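Local coordinates for protein Alpha/beta hydrolase (Streptomyces albidoflavus, PDB 6KSU) that probably closes non-ribosomal peptides into macrolactam rings, joining ends of opposite chirality, as a penicillin-binding-protein-like cyclase, at residues H42-S50 with Y60-R68; T69-P80 with A223-H231. All blocks are in the same frame, centred on the assembly; numbering follows the deposited sequence.

Contact 1 of 2, residues H42-S50 with Y60-R68; sequences HRVTGAQLS and YATGLASVR. With SO4 (sulfate ion), chain C.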
loop_
_atom_site.group_PDB
_atom_site.type_symbol
_atom_site.label_atom_id
_atom_site.label_comp_id
_atom_site.label_asym_id
_atom_site.label_seq_id
_atom_site.Cartn_x
_atom_site.Cartn_y
_atom_site.Cartn_z
ATOM N N HIS A 42 -13.027 3.825 -19.362
ATOM C CA HIS A 42 -11.595 3.519 -19.288
ATOM C C HIS A 42 -11.268 2.104 -19.773
ATOM O O HIS A 42 -10.103 1.691 -19.725
ATOM C CB HIS A 42 -11.066 3.725 -17.856
ATOM C CG HIS A 42 -11.212 5.131 -17.350
ATOM N ND1 HIS A 42 -10.672 6.218 -18.001
ATOM C CD2 HIS A 42 -11.875 5.631 -16.282
ATOM C CE1 HIS A 42 -10.986 7.325 -17.351
ATOM N NE2 HIS A 42 -11.720 6.996 -16.305
ATOM N N ARG A 43 -12.269 1.369 -20.255
ATOM C CA ARG A 43 -12.110 0.017 -20.795
ATOM C C ARG A 43 -11.299 -0.896 -19.871
ATOM O O ARG A 43 -10.343 -1.563 -20.274
ATOM C CB ARG A 43 -11.535 0.073 -22.203
ATOM C CG ARG A 43 -12.580 0.562 -23.206
ATOM C CD ARG A 43 -12.460 -0.157 -24.553
ATOM N NE ARG A 43 -11.072 -0.313 -24.980
ATOM C CZ ARG A 43 -10.236 0.697 -25.197
ATOM N NH1 ARG A 43 -10.643 1.951 -25.044
ATOM N NH2 ARG A 43 -8.989 0.454 -25.575
ATOM N N VAL A 44 -11.747 -0.958 -18.614
ATOM C CA VAL A 44 -11.254 -1.946 -17.662
ATOM C C VAL A 44 -11.778 -3.329 -18.021
ATOM O O VAL A 44 -12.970 -3.498 -18.309
ATOM C CB VAL A 44 -11.684 -1.538 -16.248
ATOM C CG1 VAL A 44 -11.192 -2.542 -15.248
ATOM C CG2 VAL A 44 -11.130 -0.128 -15.948
ATOM N N THR A 45 -10.887 -4.330 -18.006
ATOM C CA THR A 45 -11.305 -5.701 -18.302
ATOM C C THR A 45 -12.422 -6.163 -17.374
ATOM O O THR A 45 -13.443 -6.693 -17.832
ATOM C CB THR A 45 -10.131 -6.680 -18.215
ATOM O OG1 THR A 45 -9.050 -6.215 -19.035
ATOM C CG2 THR A 45 -10.568 -8.048 -18.746
ATOM N N GLY A 46 -12.245 -5.975 -16.069
ATOM C CA GLY A 46 -13.220 -6.385 -15.071
ATOM C C GLY A 46 -12.945 -5.644 -13.783
ATOM O O GLY A 46 -11.831 -5.161 -13.538
ATOM N N ALA A 47 -13.982 -5.528 -12.962
ATOM C CA ALA A 47 -13.820 -4.732 -11.753
ATOM C C ALA A 47 -14.884 -5.124 -10.750
ATOM O O ALA A 47 -15.944 -5.658 -11.102
ATOM C CB ALA A 47 -13.882 -3.223 -12.065
ATOM N N GLN A 48 -14.570 -4.874 -9.484
ATOM C CA GLN A 48 -15.542 -4.976 -8.406
ATOM C C GLN A 48 -15.482 -3.690 -7.611
ATOM O O GLN A 48 -14.395 -3.147 -7.386
ATOM C CB GLN A 48 -15.286 -6.157 -7.455
ATOM C CG GLN A 48 -15.250 -7.522 -8.094
ATOM C CD GLN A 48 -14.607 -8.556 -7.170
ATOM O OE1 GLN A 48 -13.725 -8.232 -6.375
ATOM N NE2 GLN A 48 -15.067 -9.804 -7.262
ATOM N N LEU A 49 -16.653 -3.202 -7.215
ATOM C CA LEU A 49 -16.780 -2.080 -6.301
ATOM C C LEU A 49 -17.781 -2.483 -5.233
ATOM O O LEU A 49 -18.895 -2.926 -5.541
ATOM C CB LEU A 49 -17.217 -0.796 -7.022
ATOM C CG LEU A 49 -17.520 0.431 -6.145
ATOM C CD1 LEU A 49 -16.223 1.115 -5.616
ATOM C CD2 LEU A 49 -18.369 1.421 -6.902
ATOM N N SER A 50 -17.372 -2.398 -3.981
ATOM C CA SER A 50 -18.273 -2.702 -2.881
ATOM C C SER A 50 -18.284 -1.507 -1.954
ATOM O O SER A 50 -17.224 -0.987 -1.623
ATOM C CB SER A 50 -17.834 -3.966 -2.144
ATOM O OG SER A 50 -17.868 -5.084 -3.020
ATOM N N TYR A 60 -21.087 -4.228 -6.559
ATOM C CA TYR A 60 -21.101 -4.065 -7.998
ATOM C C TYR A 60 -19.954 -4.881 -8.566
ATOM O O TYR A 60 -18.894 -4.986 -7.941
ATOM C CB TYR A 60 -20.968 -2.598 -8.366
ATOM C CG TYR A 60 -21.892 -1.668 -7.581
ATOM C CD1 TYR A 60 -23.216 -1.454 -7.973
ATOM C CD2 TYR A 60 -21.435 -0.991 -6.458
ATOM C CE1 TYR A 60 -24.057 -0.597 -7.256
ATOM C CE2 TYR A 60 -22.269 -0.132 -5.741
ATOM C CZ TYR A 60 -23.578 0.068 -6.150
ATOM O OH TYR A 60 -24.393 0.928 -5.429
ATOM N N ALA A 61 -20.177 -5.490 -9.728
ATOM C CA ALA A 61 -19.171 -6.335 -10.356
ATOM C C ALA A 61 -19.499 -6.435 -11.829
ATOM O O ALA A 61 -20.663 -6.624 -12.185
ATOM C CB ALA A 61 -19.129 -7.739 -9.756
ATOM N N THR A 62 -18.470 -6.345 -12.675
ATOM C CA THR A 62 -18.705 -6.329 -14.109
ATOM C C THR A 62 -17.477 -6.863 -14.827
ATOM O O THR A 62 -16.377 -6.937 -14.263
ATOM C CB THR A 62 -19.055 -4.914 -14.572
ATOM O OG1 THR A 62 -19.605 -4.945 -15.890
ATOM C CG2 THR A 62 -17.806 -3.993 -14.523
ATOM N N GLY A 63 -17.685 -7.258 -16.084
ATOM C CA GLY A 63 -16.569 -7.559 -16.955
ATOM C C GLY A 63 -16.031 -8.964 -16.795
ATOM O O GLY A 63 -16.706 -9.872 -16.317
ATOM N N LEU A 64 -14.774 -9.134 -17.208
ATOM C CA LEU A 64 -14.170 -10.439 -17.461
ATOM C C LEU A 64 -13.058 -10.728 -16.461
ATOM O O LEU A 64 -12.156 -9.901 -16.279
ATOM C CB LEU A 64 -13.607 -10.492 -18.881
ATOM C CG LEU A 64 -14.638 -10.392 -20.019
ATOM C CD1 LEU A 64 -13.997 -10.590 -21.383
ATOM C CD2 LEU A 64 -15.787 -11.380 -19.805
ATOM N N ALA A 65 -13.120 -11.907 -15.827
ATOM C CA ALA A 65 -12.025 -12.358 -14.975
ATOM C C ALA A 65 -10.790 -12.657 -15.799
ATOM O O ALA A 65 -9.655 -12.434 -15.347
ATOM C CB ALA A 65 -12.439 -13.601 -14.197
ATOM N N SER A 66 -10.994 -13.175 -17.009
ATOM C CA SER A 66 -9.929 -13.432 -17.962
ATOM C C SER A 66 -10.477 -13.114 -19.347
ATOM O O SER A 66 -11.653 -13.365 -19.633
ATOM C CB SER A 66 -9.435 -14.893 -17.863
ATOM O OG SER A 66 -8.504 -15.228 -18.884
ATOM N N VAL A 67 -9.657 -12.488 -20.182
ATOM C CA VAL A 67 -10.112 -12.290 -21.549
ATOM C C VAL A 67 -9.950 -13.578 -22.332
ATOM O O VAL A 67 -10.807 -13.905 -23.156
ATOM C CB VAL A 67 -9.374 -11.123 -22.224
ATOM C CG1 VAL A 67 -9.620 -11.148 -23.735
ATOM C CG2 VAL A 67 -9.883 -9.821 -21.666
ATOM N N ARG A 68 -8.862 -14.316 -22.068
ATOM C CA ARG A 68 -8.619 -15.611 -22.695
ATOM C C ARG A 68 -9.801 -16.540 -22.486
ATOM O O ARG A 68 -10.494 -16.919 -23.440
ATOM C CB ARG A 68 -7.357 -16.239 -22.117
ATOM C CG ARG A 68 -6.191 -15.338 -22.006
ATOM C CD ARG A 68 -4.973 -16.151 -21.608
ATOM N NE ARG A 68 -3.758 -15.658 -22.248
ATOM C CZ ARG A 68 -2.528 -16.018 -21.897
ATOM N NH1 ARG A 68 -2.353 -16.872 -20.901
ATOM N NH2 ARG A 68 -1.473 -15.528 -22.545
HETATM S S SO4 C . -2.651 -14.476 -25.389
HETATM O O1 SO4 C . -3.014 -13.554 -26.462
HETATM O O2 SO4 C . -1.225 -14.337 -25.112
HETATM O O3 SO4 C . -2.942 -15.858 -25.783
HETATM O O4 SO4 C . -3.427 -14.159 -24.194
HETATM O O HOH W 1 -18.498 -6.086 -5.574
#

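Contact 2 of 2, residues T69-P80 with A223-H231; sequences TGEPVTPRTGFP and AARPVAEGH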
loop_
_atom_site.group_PDB
_atom_site.type_symbol
_atom_site.label_atom_id
_atom_site.label_comp_id
_atom_site.label_asym_id
_atom_site.label_seq_id
_atom_site.Cartn_x
_atom_site.Cartn_y
_atom_site.Cartn_z
ATOM N N THR A 69 -10.031 -16.937 -21.233
ATOM C CA THR A 69 -11.297 -17.524 -20.806
ATOM C C THR A 69 -12.382 -16.541 -21.208
ATOM O O THR A 69 -12.091 -15.372 -21.437
ATOM C CB THR A 69 -11.305 -17.745 -19.278
ATOM O OG1 THR A 69 -10.124 -18.450 -18.873
ATOM C CG2 THR A 69 -12.498 -18.526 -18.848
ATOM N N GLY A 70 -13.623 -16.944 -21.294
ATOM C CA GLY A 70 -14.504 -15.804 -21.304
ATOM C C GLY A 70 -15.050 -15.424 -19.948
ATOM O O GLY A 70 -16.011 -14.650 -19.886
ATOM N N GLU A 71 -14.474 -15.931 -18.857
ATOM C CA GLU A 71 -15.234 -16.034 -17.599
ATOM C C GLU A 71 -15.609 -14.661 -17.042
ATOM O O GLU A 71 -14.759 -13.771 -16.954
ATOM C CB GLU A 71 -14.458 -16.816 -16.544
ATOM C CG GLU A 71 -15.142 -16.765 -15.178
ATOM C CD GLU A 71 -14.846 -17.972 -14.325
ATOM O OE1 GLU A 71 -15.516 -18.131 -13.274
ATOM O OE2 GLU A 71 -13.947 -18.758 -14.699
ATOM N N PRO A 72 -16.864 -14.452 -16.670
ATOM C CA PRO A 72 -17.241 -13.202 -16.000
ATOM C C PRO A 72 -16.699 -13.050 -14.576
ATOM O O PRO A 72 -16.470 -14.019 -13.842
ATOM C CB PRO A 72 -18.776 -13.255 -15.974
ATOM C CG PRO A 72 -19.138 -14.684 -16.308
ATOM C CD PRO A 72 -18.028 -15.194 -17.169
ATOM N N VAL A 73 -16.529 -11.784 -14.199
ATOM C CA VAL A 73 -16.284 -11.388 -12.819
ATOM C C VAL A 73 -17.572 -11.560 -12.028
ATOM O O VAL A 73 -18.618 -11.031 -12.414
ATOM C CB VAL A 73 -15.825 -9.927 -12.755
ATOM C CG1 VAL A 73 -15.919 -9.427 -11.337
ATOM C CG2 VAL A 73 -14.416 -9.736 -13.407
ATOM N N THR A 74 -17.494 -12.265 -10.909
ATOM C CA THR A 74 -18.584 -12.313 -9.954
ATOM C C THR A 74 -18.106 -11.737 -8.635
ATOM O O THR A 74 -16.912 -11.465 -8.464
ATOM C CB THR A 74 -19.086 -13.755 -9.775
ATOM O OG1 THR A 74 -18.156 -14.495 -8.986
ATOM C CG2 THR A 74 -19.237 -14.441 -11.130
ATOM N N PRO A 75 -19.013 -11.484 -7.687
ATOM C CA PRO A 75 -18.555 -11.044 -6.354
ATOM C C PRO A 75 -17.663 -12.060 -5.660
ATOM O O PRO A 75 -16.908 -11.688 -4.763
ATOM C CB PRO A 75 -19.865 -10.811 -5.595
ATOM C CG PRO A 75 -20.831 -10.399 -6.684
ATOM C CD PRO A 75 -20.469 -11.295 -7.845
ATOM N N ARG A 76 -17.698 -13.321 -6.080
ATOM C CA ARG A 76 -16.788 -14.324 -5.553
ATOM C C ARG A 76 -15.369 -14.159 -6.092
ATOM O O ARG A 76 -14.407 -14.518 -5.399
ATOM C CB ARG A 76 -17.313 -15.731 -5.877
ATOM C CG ARG A 76 -16.842 -16.796 -4.864
ATOM C CD ARG A 76 -16.990 -18.243 -5.357
ATOM N NE ARG A 76 -16.063 -19.149 -4.669
ATOM C CZ ARG A 76 -15.795 -20.397 -5.049
ATOM N NH1 ARG A 76 -16.383 -20.909 -6.126
ATOM N NH2 ARG A 76 -14.933 -21.136 -4.361
ATOM N N THR A 77 -15.228 -13.676 -7.331
ATOM C CA THR A 77 -13.928 -13.563 -7.980
ATOM C C THR A 77 -12.922 -12.851 -7.075
ATOM O O THR A 77 -13.194 -11.782 -6.525
ATOM C CB THR A 77 -14.070 -12.794 -9.308
ATOM O OG1 THR A 77 -15.174 -13.306 -10.064
ATOM C CG2 THR A 77 -12.837 -12.944 -10.144
ATOM N N GLY A 78 -11.745 -13.469 -6.920
ATOM C CA GLY A 78 -10.650 -12.848 -6.213
ATOM C C GLY A 78 -9.682 -12.117 -7.128
ATOM O O GLY A 78 -9.232 -12.658 -8.146
ATOM N N PHE A 79 -9.328 -10.903 -6.727
ATOM C CA PHE A 79 -8.364 -10.025 -7.362
ATOM C C PHE A 79 -7.129 -9.882 -6.482
ATOM O O PHE A 79 -7.226 -9.927 -5.254
ATOM C CB PHE A 79 -8.973 -8.636 -7.588
ATOM C CG PHE A 79 -10.071 -8.591 -8.650
ATOM C CD1 PHE A 79 -9.877 -7.864 -9.822
ATOM C CD2 PHE A 79 -11.305 -9.222 -8.445
ATOM C CE1 PHE A 79 -10.852 -7.796 -10.790
ATOM C CE2 PHE A 79 -12.310 -9.168 -9.414
ATOM C CZ PHE A 79 -12.085 -8.462 -10.586
ATOM N N PRO A 80 -5.952 -9.692 -7.057
ATOM C CA PRO A 80 -4.770 -9.428 -6.213
ATOM C C PRO A 80 -4.938 -8.131 -5.441
ATOM O O PRO A 80 -5.224 -7.076 -6.010
ATOM C CB PRO A 80 -3.616 -9.336 -7.213
ATOM C CG PRO A 80 -4.232 -9.409 -8.587
ATOM C CD PRO A 80 -5.633 -9.875 -8.474
ATOM N N ALA A 223 -11.574 -27.435 -5.020
ATOM C CA ALA A 223 -11.606 -26.448 -6.092
ATOM C C ALA A 223 -10.990 -25.135 -5.618
ATOM O O ALA A 223 -11.263 -24.677 -4.503
ATOM C CB ALA A 223 -13.042 -26.230 -6.565
ATOM N N ALA A 224 -10.137 -24.542 -6.451
ATOM C CA ALA A 224 -9.520 -23.273 -6.090
ATOM C C ALA A 224 -10.512 -22.133 -6.278
ATOM O O ALA A 224 -11.486 -22.242 -7.023
ATOM C CB ALA A 224 -8.266 -23.008 -6.921
ATOM N N ARG A 225 -10.265 -21.037 -5.564
ATOM C CA ARG A 225 -11.142 -19.887 -5.699
ATOM C C ARG A 225 -10.964 -19.291 -7.092
ATOM O O ARG A 225 -9.838 -19.170 -7.561
ATOM C CB ARG A 225 -10.824 -18.841 -4.636
ATOM C CG ARG A 225 -11.845 -17.717 -4.571
ATOM C CD ARG A 225 -11.401 -16.605 -3.597
ATOM N NE ARG A 225 -12.336 -15.485 -3.672
ATOM C CZ ARG A 225 -12.398 -14.500 -2.794
ATOM N NH1 ARG A 225 -11.568 -14.475 -1.752
ATOM N NH2 ARG A 225 -13.294 -13.535 -2.966
ATOM N N PRO A 226 -12.047 -18.957 -7.793
ATOM C CA PRO A 226 -11.880 -18.314 -9.100
ATOM C C PRO A 226 -11.180 -16.974 -8.913
ATOM O O PRO A 226 -11.517 -16.192 -8.018
ATOM C CB PRO A 226 -13.313 -18.159 -9.621
ATOM C CG PRO A 226 -14.182 -18.242 -8.424
ATOM C CD PRO A 226 -13.470 -19.159 -7.463
ATOM N N VAL A 227 -10.158 -16.749 -9.728
ATOM C CA VAL A 227 -9.306 -15.579 -9.609
ATOM C C VAL A 227 -9.342 -14.806 -10.916
ATOM O O VAL A 227 -9.563 -15.369 -11.997
ATOM C CB VAL A 227 -7.856 -15.966 -9.254
ATOM C CG1 VAL A 227 -7.778 -16.355 -7.812
ATOM C CG2 VAL A 227 -7.399 -17.121 -10.147
ATOM N N ALA A 228 -9.093 -13.500 -10.803
ATOM C CA ALA A 228 -8.960 -12.639 -11.955
ATOM C C ALA A 228 -7.512 -12.596 -12.379
ATOM O O ALA A 228 -6.614 -12.520 -11.542
ATOM C CB ALA A 228 -9.449 -11.224 -11.647
ATOM N N GLU A 229 -7.296 -12.641 -13.687
ATOM C CA GLU A 229 -5.996 -12.356 -14.266
ATOM C C GLU A 229 -5.850 -10.864 -14.559
ATOM O O GLU A 229 -6.833 -10.112 -14.646
ATOM C CB GLU A 229 -5.797 -13.162 -15.548
ATOM C CG GLU A 229 -6.604 -14.443 -15.606
ATOM C CD GLU A 229 -6.001 -15.448 -16.563
ATOM O OE1 GLU A 229 -6.677 -16.446 -16.902
ATOM O OE2 GLU A 229 -4.841 -15.240 -16.972
ATOM N N GLY A 230 -4.580 -10.437 -14.676
ATOM C CA GLY A 230 -4.264 -9.070 -15.040
ATOM C C GLY A 230 -4.168 -8.854 -16.559
ATOM O O GLY A 230 -3.920 -9.778 -17.336
ATOM N N HIS A 231 -4.361 -7.600 -16.965
ATOM C CA HIS A 231 -4.534 -7.235 -18.359
ATOM C C HIS A 231 -3.900 -5.875 -18.600
ATOM O O HIS A 231 -3.821 -5.044 -17.695
ATOM C CB HIS A 231 -6.023 -7.195 -18.769
ATOM C CG HIS A 231 -6.757 -8.491 -18.558
ATOM N ND1 HIS A 231 -7.070 -8.984 -17.305
ATOM C CD2 HIS A 231 -7.240 -9.396 -19.445
ATOM C CE1 HIS A 231 -7.714 -10.133 -17.431
ATOM N NE2 HIS A 231 -7.832 -10.404 -18.719
#

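Contact 1 of 2, residues H42-S50 with Y60-R68
Leu49 and Tyr60 face each other as an antiparallel hydrogen-bonded pair. Tyr60 N gives a short, nearly straight bond to Leu49 O (2.7 Å), and Leu49 N returns one to Tyr60 O (3.0 Å). Their side chains lie side by side and point the same way, with Leu49 CD2 3.9 Å from Tyr60 CD2. Tyr60 CG stands anti to its carbonyl carbon (chi1 -47°). This turns the ring edge to the Leu49 carbonyl, with Tyr60 CD2 3.3 Å from Leu49 O. Phe35 of helix 23-41 packs on both residues, and Tyr60 OH bonds to Arg28 O of that helix.

Ala47 and Thr62 form the next hydrogen-bonded pair, on the same helix-covered face, the tightly packed side of the contact. At the open end of the hairpin, away from its turn, Gly46 and Gly63 bring their CA atoms to 4.0 Å, a close approach between two residues without side chains. Strands 46-53 and 56-63 form a beta hairpin at the margin of the antiparallel sheet of the beta-lactamase-like domain, and 56-63 is its outermost strand in this chain. On the other face, the Gln48 amide turns away from Ala61. Its OE1 bonds to Thr349 and Ala261, and its NE2 to Thr74 O and Thr77 O. A water on this face bonds to Ser50 OG and Tyr60 O.

Past Gly63 the strands part and the contact thins out. Leu64 N still reaches Thr45 O (2.8 Å). Thr45 CG2, anti to the backbone N, presses on Val67 CG2 at 3.5 Å, the two side chains crossing at about a right angle. Beyond it lies the solvent end, where the exposed Arg68 holds a sulfate, probably from the crystallisation liquor. Arg68 NE and NH2 both reach the sulfate, the NH2 bonds being weak.

Contact 2 of 2, residues T69-P80 with A223-H231
This is a loop-to-loop contact fastened by one backbone bridge, Gly78 with Val227. It lies where the chain leaves the hairpin for strand 79-80, and the loop before strand 231-232 runs beside it. Gly78 N bonds almost straight to Pro226 O (2.9 Å, 176° at the hydrogen). Ala228 N bonds back to Gly78 O at 2.8 Å.

Beside the bridge, Ala228 CB sits over the centre of the Phe79 ring, 3.8 Å from its centroid, a CH-pi contact. Thr77 CG2 comes up to Ala228 N at 3.8 Å.

Two arginines complete the contact, Arg225 buried and Arg76 at the surface. Arg225, extended with CG anti to its backbone N (chi1 -170°), approaches Arg76 O side-on. Its NE and NH2 both bond to that one oxygen, each at 2.9 Å, and the oxygen lies in the guanidinium plane. Gly78 CA stands over one face of this group, and Arg225 NH1 has a salt bridge to Asp263. Pro226 CD sits over the centre of the Arg76 guanidinium, 3.6 Å from Arg76 CZ, the two side chains crossing at about a right angle; Arg76 NH2 forms a salt bridge with Glu209.

The two-nitrogen grip holds the carbonyl of Arg76, third residue of the type I turn Thr74-Thr77. With an acid at each arginine, the two like charges are probably well balanced although they lie close together.

Contact 1 joins neighbouring strands of one hairpin; contact 2 pins the chain that follows it to a loop far along the sequence. Repeated backbone bonds and a helix-covered apolar face mark the first. The second has a single bridge, and two arginines, one buried and one exposed, do much of the rest. Both are partly buried, but contact 1 has no exposed residue among those that touch, whereas contact 2 has six. They meet where Gln48 packs against Phe79, and through Ala65 N and Glu71 O, a probable hydrogen bond. His231 also bonds to Val67 N. Together they connect the sheet edge with strand 79-80, which leads toward helix 85-98 and the probable SxxK motif at its start.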